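Local coordinates for isomaltodextranase (PDB 5AWO), which hydrolyses alpha-1,6-glucosidic linkages of dextran, removing successive isomaltose units from the non-reducing ends of the chains, as a family 27 glycoside hydrolase, at residues A[312-317]-A[339-344]; A[332-337]-A[362-367]. All coordinates share one frame; numbering follows the deposited sequence.

Contact 1: A[312-317]-A[339-344]; sequences ILDGDF and AGSPLA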
loop_
_atom_site.group_PDB
_atom_site.type_symbol
_atom_site.label_atom_id
_atom_site.label_comp_id
_atom_site.label_asym_id
_atom_site.label_seq_id
_atom_site.Cartn_x
_atom_site.Cartn_y
_atom_site.Cartn_z
ATOM N N ILE A 312 0.028 -1.959 -0.310
ATOM C CA ILE A 312 -0.213 -0.665 0.331
ATOM C C ILE A 312 -0.260 0.422 -0.748
ATOM O O ILE A 312 0.641 0.523 -1.583
ATOM C CB ILE A 312 0.853 -0.364 1.401
ATOM C CG1 ILE A 312 0.705 -1.315 2.589
ATOM C CG2 ILE A 312 0.747 1.080 1.894
ATOM C CD1 ILE A 312 1.888 -1.419 3.488
ATOM N N LEU A 313 -1.347 1.181 -0.788
ATOM C CA LEU A 313 -1.482 2.269 -1.757
ATOM C C LEU A 313 -0.802 3.536 -1.259
ATOM O O LEU A 313 -0.969 3.935 -0.119
ATOM C CB LEU A 313 -2.960 2.509 -2.068
ATOM C CG LEU A 313 -3.779 1.285 -2.456
ATOM C CD1 LEU A 313 -5.192 1.681 -2.855
ATOM C CD2 LEU A 313 -3.131 0.467 -3.567
ATOM N N ASP A 314 -0.019 4.137 -2.146
ATOM C CA ASP A 314 0.854 5.251 -1.823
ATOM C C ASP A 314 0.333 6.521 -2.461
ATOM O O ASP A 314 0.375 6.654 -3.668
ATOM C CB ASP A 314 2.269 4.892 -2.305
ATOM C CG ASP A 314 3.308 5.997 -2.128
ATOM O OD1 ASP A 314 3.034 7.035 -1.520
ATOM O OD2 ASP A 314 4.447 5.781 -2.632
ATOM N N GLY A 315 -0.148 7.448 -1.624
ATOM C CA GLY A 315 -0.622 8.747 -2.083
ATOM C C GLY A 315 0.424 9.828 -2.152
ATOM O O GLY A 315 0.086 10.999 -2.275
ATOM N N ASP A 316 1.698 9.448 -2.093
ATOM C CA ASP A 316 2.836 10.345 -2.294
ATOM C C ASP A 316 3.096 11.215 -1.079
ATOM O O ASP A 316 3.038 10.695 0.050
ATOM C CB ASP A 316 2.772 11.116 -3.626
ATOM C CG ASP A 316 4.150 11.468 -4.153
ATOM O OD1 ASP A 316 5.041 10.592 -4.105
ATOM O OD2 ASP A 316 4.310 12.605 -4.688
ATOM N N PHE A 317 3.380 12.503 -1.263
ATOM C CA PHE A 317 3.902 13.335 -0.198
ATOM C C PHE A 317 2.901 14.365 0.254
ATOM O O PHE A 317 2.161 14.912 -0.574
ATOM C CB PHE A 317 5.155 14.082 -0.667
ATOM C CG PHE A 317 6.229 13.171 -1.166
ATOM C CD1 PHE A 317 6.639 12.076 -0.416
ATOM C CD2 PHE A 317 6.844 13.405 -2.372
ATOM C CE1 PHE A 317 7.631 11.210 -0.895
ATOM C CE2 PHE A 317 7.855 12.558 -2.839
ATOM C CZ PHE A 317 8.229 11.449 -2.113
ATOM N N ALA A 339 -6.875 5.542 3.755
ATOM C CA ALA A 339 -6.501 4.598 2.733
ATOM C C ALA A 339 -5.364 3.651 3.144
ATOM O O ALA A 339 -5.012 2.728 2.385
ATOM C CB ALA A 339 -6.117 5.355 1.470
ATOM N N GLY A 340 -4.823 3.812 4.351
ATOM C CA GLY A 340 -3.702 2.985 4.792
ATOM C C GLY A 340 -2.384 3.328 4.155
ATOM O O GLY A 340 -1.419 2.554 4.191
ATOM N N SER A 341 -2.286 4.519 3.590
ATOM C CA SER A 341 -1.099 4.928 2.876
ATOM C C SER A 341 0.057 5.180 3.805
ATOM O O SER A 341 -0.127 5.495 4.974
ATOM C CB SER A 341 -1.420 6.243 2.145
ATOM O OG SER A 341 -0.341 6.805 1.411
ATOM N N PRO A 342 1.283 5.151 3.268
ATOM C CA PRO A 342 2.367 5.853 3.966
ATOM C C PRO A 342 1.977 7.281 4.348
ATOM O O PRO A 342 1.187 7.936 3.624
ATOM C CB PRO A 342 3.483 5.917 2.916
ATOM C CG PRO A 342 2.773 5.734 1.611
ATOM C CD PRO A 342 1.702 4.739 1.918
ATOM N N LEU A 343 2.525 7.737 5.462
ATOM C CA LEU A 343 2.322 9.105 5.941
ATOM C C LEU A 343 3.657 9.774 5.763
ATOM O O LEU A 343 4.541 9.650 6.616
ATOM C CB LEU A 343 1.833 9.110 7.401
ATOM C CG LEU A 343 0.581 8.261 7.644
ATOM C CD1 LEU A 343 0.223 8.243 9.121
ATOM C CD2 LEU A 343 -0.602 8.700 6.793
ATOM N N ALA A 344 3.843 10.444 4.625
ATOM C CA ALA A 344 5.107 10.969 4.173
ATOM C C ALA A 344 5.073 12.491 4.199
ATOM O O ALA A 344 4.480 13.135 3.312
ATOM C CB ALA A 344 5.401 10.452 2.778
HETATM O O HOH W 1 -3.374 0.700 1.268
HETATM O O HOH W 2 1.727 10.624 2.626
#
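Residues 312-317 and 340-344 run the same way, their end-to-end directions 31° apart, and the CA atoms of Asp314 and Ser341, like those of Phe317 and Ala344, lie 5.1 Å from each other. One direct hydrogen bond joins them: Gly315 N points almost straight at Ser341 OG (3.1 Å, 178° at the hydrogen). With OG anti to its own backbone N (chi1 179°), Ser341 reaches Gly315 and also gives its proton to Pro342 O, in the carbonyl plane on a lone pair. Without the hydroxyl, as in an alanine here, Gly315 N would probably lose its acceptor and Pro342 O one of its donors. Ser341 CA adds a CA-H...O contact to Leu313 O at 3.2 Å. Pro342 CD packs on Ile312 CG2 (3.8 Å), while CG meets Asp314 OD1 (3.4 Å), the oxygen that closes an Asx turn by accepting from Asp316 N. Farther on, Ala344 CB sits at the edge of the Phe317 ring, in its plane, 3.8 Å from CD1. Two waters bridge the backbones, one linking Leu313 N to Ala339 O, the other gripping Asp316 O, Pro342 O and Ala344 N. Asp316 OD1 makes salt bridges to Arg265 and Arg199, and Arg199 also pairs with Asp314 OD2. This is the closure of a TIM barrel, strand 312-314 beside strand 343-345, near the probable proton donor Asp262.

Contact 2: A[332-337]-A[362-367]; sequences MMNLMV and KEVLQL
Apolar side chains make this contact. Val337 and Val364 meet through CG2 and CG1, 3.9 Å apart, and the other branch of Val337, CG1, lies 3.9 Å from Leu367 CB. In Val337 that CG1 stands anti to the backbone N (chi1 170°), which spreads its two methyls between successive turns of helix 362-370. Leu367 also rests on Ile462 and Arg464 of strand 460-466. Met333 works on the flank: its chain leaves anti to the backbone N, bends at chi2 (66°) and brings CE to Leu365 CD2 at 3.9 Å, the two side chains meeting at about a right angle. The axes of the short segments are 10.3 Å from each other and 25° from parallel. In the parallel beta/alpha barrel, helix 326-339 connects the seventh strand, 312-314, to the eighth, 343-345, and helix 362-370 follows the eighth, so two neighbouring helices on the outside of the barrel pack here. Leu343 touches Met333 and Leu365 from the strand side. Polar groups serve other neighbours. Asn334 has only a loose approach to Val364, OD1 to CG1 at 4.4 Å; its amide instead bonds to Trp440 and Ser460.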
loop_
_atom_site.group_PDB
_atom_site.type_symbol
_atom_site.label_atom_id
_atom_site.label_comp_id
_atom_site.label_asym_id
_atom_site.label_seq_id
_atom_site.Cartn_x
_atom_site.Cartn_y
_atom_site.Cartn_z
ATOM N N MET A 332 -6.232 16.343 3.747
ATOM C CA MET A 332 -5.028 15.686 3.231
ATOM C C MET A 332 -4.636 14.507 4.130
ATOM O O MET A 332 -4.469 13.370 3.668
ATOM C CB MET A 332 -3.897 16.736 3.147
ATOM C CG MET A 332 -2.535 16.189 2.777
ATOM S SD MET A 332 -1.223 17.344 3.179
ATOM C CE MET A 332 -1.242 17.225 4.938
ATOM N N MET A 333 -4.462 14.802 5.421
ATOM C CA MET A 333 -3.999 13.779 6.352
ATOM C C MET A 333 -5.047 12.676 6.489
ATOM O O MET A 333 -4.736 11.483 6.438
ATOM C CB MET A 333 -3.725 14.415 7.703
ATOM C CG MET A 333 -3.210 13.466 8.769
ATOM S SD MET A 333 -1.562 12.845 8.337
ATOM C CE MET A 333 -1.179 11.846 9.781
ATOM N N ASN A 334 -6.318 13.056 6.589
ATOM C CA ASN A 334 -7.380 12.076 6.775
ATOM C C ASN A 334 -7.495 11.104 5.592
ATOM O O ASN A 334 -7.781 9.901 5.774
ATOM C CB ASN A 334 -8.728 12.776 6.984
ATOM C CG ASN A 334 -8.874 13.434 8.341
ATOM O OD1 ASN A 334 -8.139 13.125 9.287
ATOM N ND2 ASN A 334 -9.829 14.366 8.443
ATOM N N LEU A 335 -7.267 11.584 4.377
ATOM C CA LEU A 335 -7.313 10.702 3.219
ATOM C C LEU A 335 -6.191 9.675 3.257
ATOM O O LEU A 335 -6.413 8.489 2.993
ATOM C CB LEU A 335 -7.228 11.517 1.912
ATOM C CG LEU A 335 -7.261 10.690 0.619
ATOM C CD1 LEU A 335 -8.537 9.877 0.449
ATOM C CD2 LEU A 335 -7.057 11.608 -0.614
ATOM N N MET A 336 -4.980 10.119 3.565
ATOM C CA MET A 336 -3.840 9.192 3.613
ATOM C C MET A 336 -4.090 8.120 4.671
ATOM O O MET A 336 -3.859 6.923 4.437
ATOM C CB MET A 336 -2.513 9.924 3.907
ATOM C CG MET A 336 -2.143 11.039 2.928
ATOM S SD MET A 336 -2.011 10.469 1.222
ATOM C CE MET A 336 -1.569 12.029 0.468
ATOM N N VAL A 337 -4.559 8.551 5.833
ATOM C CA VAL A 337 -4.818 7.600 6.912
ATOM C C VAL A 337 -5.969 6.651 6.546
ATOM O O VAL A 337 -5.884 5.414 6.735
ATOM C CB VAL A 337 -5.088 8.321 8.253
ATOM C CG1 VAL A 337 -5.601 7.359 9.321
ATOM C CG2 VAL A 337 -3.844 9.040 8.691
ATOM N N LYS A 362 -2.521 12.234 17.918
ATOM C CA LYS A 362 -2.264 10.874 18.379
ATOM C C LYS A 362 -3.400 9.923 18.044
ATOM O O LYS A 362 -3.145 8.746 17.752
ATOM C CB LYS A 362 -1.944 10.866 19.887
ATOM C CG LYS A 362 -0.581 11.482 20.217
ATOM C CD LYS A 362 -0.505 11.946 21.679
ATOM C CE LYS A 362 0.699 12.854 21.965
ATOM N NZ LYS A 362 0.523 14.329 21.744
ATOM N N GLU A 363 -4.650 10.388 18.083
ATOM C CA GLU A 363 -5.775 9.513 17.813
ATOM C C GLU A 363 -5.875 9.140 16.332
ATOM O O GLU A 363 -6.229 8.031 15.987
ATOM C CB GLU A 363 -7.091 10.128 18.293
ATOM C CG GLU A 363 -7.084 10.467 19.770
ATOM C CD GLU A 363 -8.488 10.525 20.325
ATOM O OE1 GLU A 363 -9.165 9.486 20.342
ATOM O OE2 GLU A 363 -8.924 11.628 20.722
ATOM N N VAL A 364 -5.594 10.100 15.456
ATOM C CA VAL A 364 -5.544 9.845 14.015
ATOM C C VAL A 364 -4.376 8.913 13.717
ATOM O O VAL A 364 -4.541 7.923 13.005
ATOM C CB VAL A 364 -5.488 11.171 13.231
ATOM C CG1 VAL A 364 -5.239 10.918 11.754
ATOM C CG2 VAL A 364 -6.789 11.961 13.403
ATOM N N LEU A 365 -3.222 9.188 14.314
ATOM C CA LEU A 365 -2.069 8.298 14.142
ATOM C C LEU A 365 -2.375 6.884 14.630
ATOM O O LEU A 365 -1.880 5.904 14.042
ATOM C CB LEU A 365 -0.812 8.828 14.819
ATOM C CG LEU A 365 -0.208 10.086 14.167
ATOM C CD1 LEU A 365 0.904 10.641 15.049
ATOM C CD2 LEU A 365 0.272 9.812 12.754
ATOM N N GLN A 366 -3.153 6.766 15.699
ATOM C CA GLN A 366 -3.418 5.452 16.246
ATOM C C GLN A 366 -4.090 4.571 15.212
ATOM O O GLN A 366 -3.858 3.364 15.200
ATOM C CB GLN A 366 -4.250 5.549 17.517
ATOM C CG GLN A 366 -4.270 4.254 18.312
ATOM C CD GLN A 366 -2.919 3.927 18.899
ATOM O OE1 GLN A 366 -2.289 4.782 19.507
ATOM N NE2 GLN A 366 -2.444 2.693 18.687
ATOM N N LEU A 367 -4.913 5.135 14.318
ATOM C CA LEU A 367 -5.516 4.344 13.240
ATOM C C LEU A 367 -4.430 3.717 12.347
ATOM O O LEU A 367 -4.471 2.536 11.992
ATOM C CB LEU A 367 -6.456 5.184 12.385
ATOM C CG LEU A 367 -7.764 5.629 13.034
ATOM C CD1 LEU A 367 -8.512 6.617 12.152
ATOM C CD2 LEU A 367 -8.678 4.457 13.368
#

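Along the chain, strand 312-314 comes first and helix 326-339 second, followed by strand 343-345 and helix 362-370. Contact 1 closes the loop from 312-317 to 339-344, bringing the two strands together with helix 326-339 as the crossover on the outside; contact 2 closes an overlapping loop, from 332-337 to 362-367. Their segments alternate, so the two loops cross: 332-337 lies within the first and 339-344 within the second. The centres are 11 Å apart and the contacts touch directly. Met336 O probably accepts a hydrogen bond from Ser341 N at 3.0 Å, and Leu343 CD2 packs against Val337 CG2. Together they tie the barrel's closing strands to its outer helices and, through helix 362-370, to strand 460-466.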